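Local coordinates for uncharacterized protein (Bacillus subtilis, PDB 5DQV) that probably acts as a metal-dependent nucleotide pyrophosphohydrolase built on an all-helical HD domain, at residues F166-L169 against L170-D174. Residues are numbered along the deposited sequence; the frame is centred on the assembly and turned at random.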
ATOM      1  N   PHE A 166      13.935   2.631  -0.844  1.00 26.75           N
ATOM      2  CA  PHE A 166      15.407   2.763  -0.869  1.00 30.32           C
ATOM      3  C   PHE A 166      15.887   4.106  -1.345  1.00 31.51           C
ATOM      4  O   PHE A 166      16.835   4.683  -0.810  1.00 34.74           O
ATOM      5  CB  PHE A 166      16.050   1.617  -1.678  1.00 30.93           C
ATOM      6  CG  PHE A 166      15.981   0.316  -0.943  1.00 30.28           C
ATOM      7  CD1 PHE A 166      14.823  -0.425  -0.953  1.00 27.97           C
ATOM      8  CD2 PHE A 166      17.049  -0.115  -0.139  1.00 29.33           C
ATOM      9  CE1 PHE A 166      14.722  -1.611  -0.194  1.00 27.51           C
ATOM     10  CE2 PHE A 166      16.967  -1.309   0.567  1.00 30.15           C
ATOM     11  CZ  PHE A 166      15.799  -2.048   0.553  1.00 28.75           C
ATOM     12  N   HIS A 167      15.219   4.625  -2.354  1.00 32.90           N
ATOM     13  CA  HIS A 167      15.658   5.849  -2.987  1.00 34.53           C
ATOM     14  C   HIS A 167      15.261   7.083  -2.192  1.00 33.51           C
ATOM     15  O   HIS A 167      15.985   8.061  -2.222  1.00 33.18           O
ATOM     16  CB  HIS A 167      15.124   5.918  -4.405  1.00 36.77           C
ATOM     17  CG  HIS A 167      15.748   4.914  -5.321  1.00 41.22           C
ATOM     18  ND1 HIS A 167      17.118   4.806  -5.482  1.00 47.85           N
ATOM     19  CD2 HIS A 167      15.197   4.001  -6.155  1.00 44.37           C
ATOM     20  CE1 HIS A 167      17.379   3.851  -6.357  1.00 50.18           C
ATOM     21  NE2 HIS A 167      16.231   3.351  -6.784  1.00 48.45           N
ATOM     22  N   LYS A 168      14.122   7.054  -1.501  1.00 31.19           N
ATOM     23  CA  LYS A 168      13.627   8.270  -0.825  1.00 31.34           C
ATOM     24  C   LYS A 168      13.201   8.078   0.640  1.00 28.88           C
ATOM     25  O   LYS A 168      13.677   8.791   1.526  1.00 27.49           O
ATOM     26  CB  LYS A 168      12.466   8.866  -1.618  1.00 33.01           C
ATOM     27  CG  LYS A 168      12.099  10.286  -1.178  1.00 39.04           C
ATOM     28  CD  LYS A 168      10.606  10.643  -1.352  1.00 44.35           C
ATOM     29  CE  LYS A 168      10.292  12.080  -0.844  1.00 46.72           C
ATOM     30  NZ  LYS A 168       9.091  12.169   0.080  1.00 47.94           N
ATOM     31  N   LEU A 169      12.305   7.132   0.910  1.00 25.76           N
ATOM     32  CA  LEU A 169      11.629   7.133   2.216  1.00 25.20           C
ATOM     33  C   LEU A 169      12.597   6.781   3.350  1.00 26.25           C
ATOM     34  O   LEU A 169      12.582   7.425   4.430  1.00 25.42           O
ATOM     35  CB  LEU A 169      10.443   6.176   2.194  1.00 23.85           C
ATOM     36  CG  LEU A 169       9.380   6.555   1.168  1.00 24.18           C
ATOM     37  CD1 LEU A 169       8.247   5.593   1.312  1.00 24.23           C
ATOM     38  CD2 LEU A 169       8.885   7.986   1.380  1.00 25.20           C
ATOM     39  N   LEU A 170      13.520   5.830   3.072  1.00 26.66           N
ATOM     40  CA  LEU A 170      14.551   5.425   4.062  1.00 26.53           C
ATOM     41  C   LEU A 170      15.604   6.488   4.324  1.00 28.11           C
ATOM     42  O   LEU A 170      16.422   6.340   5.211  1.00 28.75           O
ATOM     43  CB  LEU A 170      15.186   4.039   3.697  1.00 26.38           C
ATOM     44  CG  LEU A 170      14.204   2.870   3.815  1.00 28.09           C
ATOM     45  CD1 LEU A 170      14.771   1.501   3.243  1.00 29.73           C
ATOM     46  CD2 LEU A 170      13.715   2.711   5.285  1.00 28.24           C
ATOM     47  N   ARG A 171      15.617   7.568   3.541  1.00 29.83           N
ATOM     48  CA  ARG A 171      16.543   8.658   3.762  1.00 31.68           C
ATOM     49  C   ARG A 171      15.969   9.824   4.520  1.00 30.71           C
ATOM     50  O   ARG A 171      16.722  10.707   4.968  1.00 31.17           O
ATOM     51  CB  ARG A 171      17.057   9.191   2.437  1.00 34.27           C
ATOM     52  CG  ARG A 171      17.736   8.124   1.677  1.00 39.57           C
ATOM     53  CD  ARG A 171      18.116   8.582   0.294  1.00 46.00           C
ATOM     54  NE  ARG A 171      18.441   7.396  -0.479  1.00 51.72           N
ATOM     55  CZ  ARG A 171      19.305   7.363  -1.483  1.00 55.96           C
ATOM     56  NH1 ARG A 171      19.927   8.471  -1.871  1.00 59.17           N
ATOM     57  NH2 ARG A 171      19.536   6.214  -2.100  1.00 56.97           N
ATOM     58  N   LEU A 172      14.661   9.818   4.721  1.00 28.03           N
ATOM     59  CA  LEU A 172      14.011  10.978   5.323  1.00 27.74           C
ATOM     60  C   LEU A 172      14.480  11.223   6.755  1.00 27.99           C
ATOM     61  O   LEU A 172      14.623  12.391   7.178  1.00 28.33           O
ATOM     62  CB  LEU A 172      12.474  10.805   5.223  1.00 26.79           C
ATOM     63  CG  LEU A 172      11.930  11.009   3.832  1.00 26.41           C
ATOM     64  CD1 LEU A 172      10.365  10.755   3.812  1.00 25.11           C
ATOM     65  CD2 LEU A 172      12.316  12.389   3.309  1.00 26.53           C
ATOM     66  N   ILE A 173      14.780  10.153   7.498  1.00 28.12           N
ATOM     67  CA  ILE A 173      15.215  10.317   8.894  1.00 29.00           C
ATOM     68  C   ILE A 173      16.493  11.170   9.010  1.00 31.97           C
ATOM     69  O   ILE A 173      16.664  11.924   9.980  1.00 33.58           O
ATOM     70  CB  ILE A 173      15.410   8.944   9.617  1.00 29.70           C
ATOM     71  CG1 ILE A 173      15.772   9.154  11.100  1.00 33.54           C
ATOM     72  CG2 ILE A 173      16.465   8.071   8.914  1.00 27.38           C
ATOM     73  CD1 ILE A 173      15.008   8.285  12.050  1.00 36.53           C
ATOM     74  N   ASP A 174      17.335  11.143   7.986  1.00 33.19           N
ATOM     75  CA  ASP A 174      18.530  11.952   7.988  1.00 36.38           C
ATOM     76  C   ASP A 174      18.252  13.440   7.795  1.00 36.41           C
ATOM     77  O   ASP A 174      19.146  14.231   8.006  1.00 36.86           O
ATOM     78  CB  ASP A 174      19.494  11.529   6.876  1.00 38.92           C
ATOM     79  CG  ASP A 174      19.943  10.081   7.005  1.00 41.61           C
ATOM     80  OD1 ASP A 174      20.252   9.667   8.141  1.00 45.30           O
ATOM     81  OD2 ASP A 174      19.950   9.380   5.982  1.00 44.40           O
TER
HETATM   82  O   HOH W   1      13.588   7.617   7.082  1.00 24.87           O
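Beyond helix 161-169 the backbone stays helical in its angles but loses the regular bonds, and Arg171 folds back onto the backbone carbonyls of Phe166 and His167. A type I beta turn from Leu169 to Leu172 leads towards helix 179-202. Arg171 NE donates to Phe166 O at 3.2 Å, in the carbonyl plane, with an N-H...O angle of 151°. Arg171 NH2 adds a weak bond to the same oxygen. His167 O sits over one face of the guanidinium, 3.1 Å above its plane, and is not bonded to it. The extended run from CG to NE carries the group back along the helix end. The imidazole of His167 is held through NE2 by Asp158.

Leu172 N to Leu169 O closes the turn at 3.2 Å. One residue earlier, Arg171 N donates to Lys168 O at 3.1 Å. A water bridges Leu169 O and Ile173 N, donating to the first and accepting from the second.

Leu170 CD1 lies 4.3 Å above the centre of the Phe166 ring. Leu170 also packs on Met192 and Ile196 of helix 179-202. In a separate cluster, Leu169 and Leu172 lie side by side and point the same way, with Leu169 CD2 4.0 Å from Leu172 CD1. With CG anti to its carbonyl carbon (chi1 -74°), Leu172 sets CG 3.6 Å from Lys168 O and turns CD1 against Leu169. Leu172 is buried and also touches Ala134 and Ile135. Cutting Leu172 back to an alanine removes both methyls, which would probably open a gap beside Leu169 and lose the contact with Ala134 and Ile135.

The arginine thus supplies side-chain N-H groups where the regular helix bonds stop. Its positive charge at the carbonyl end probably also complements the helix dipole.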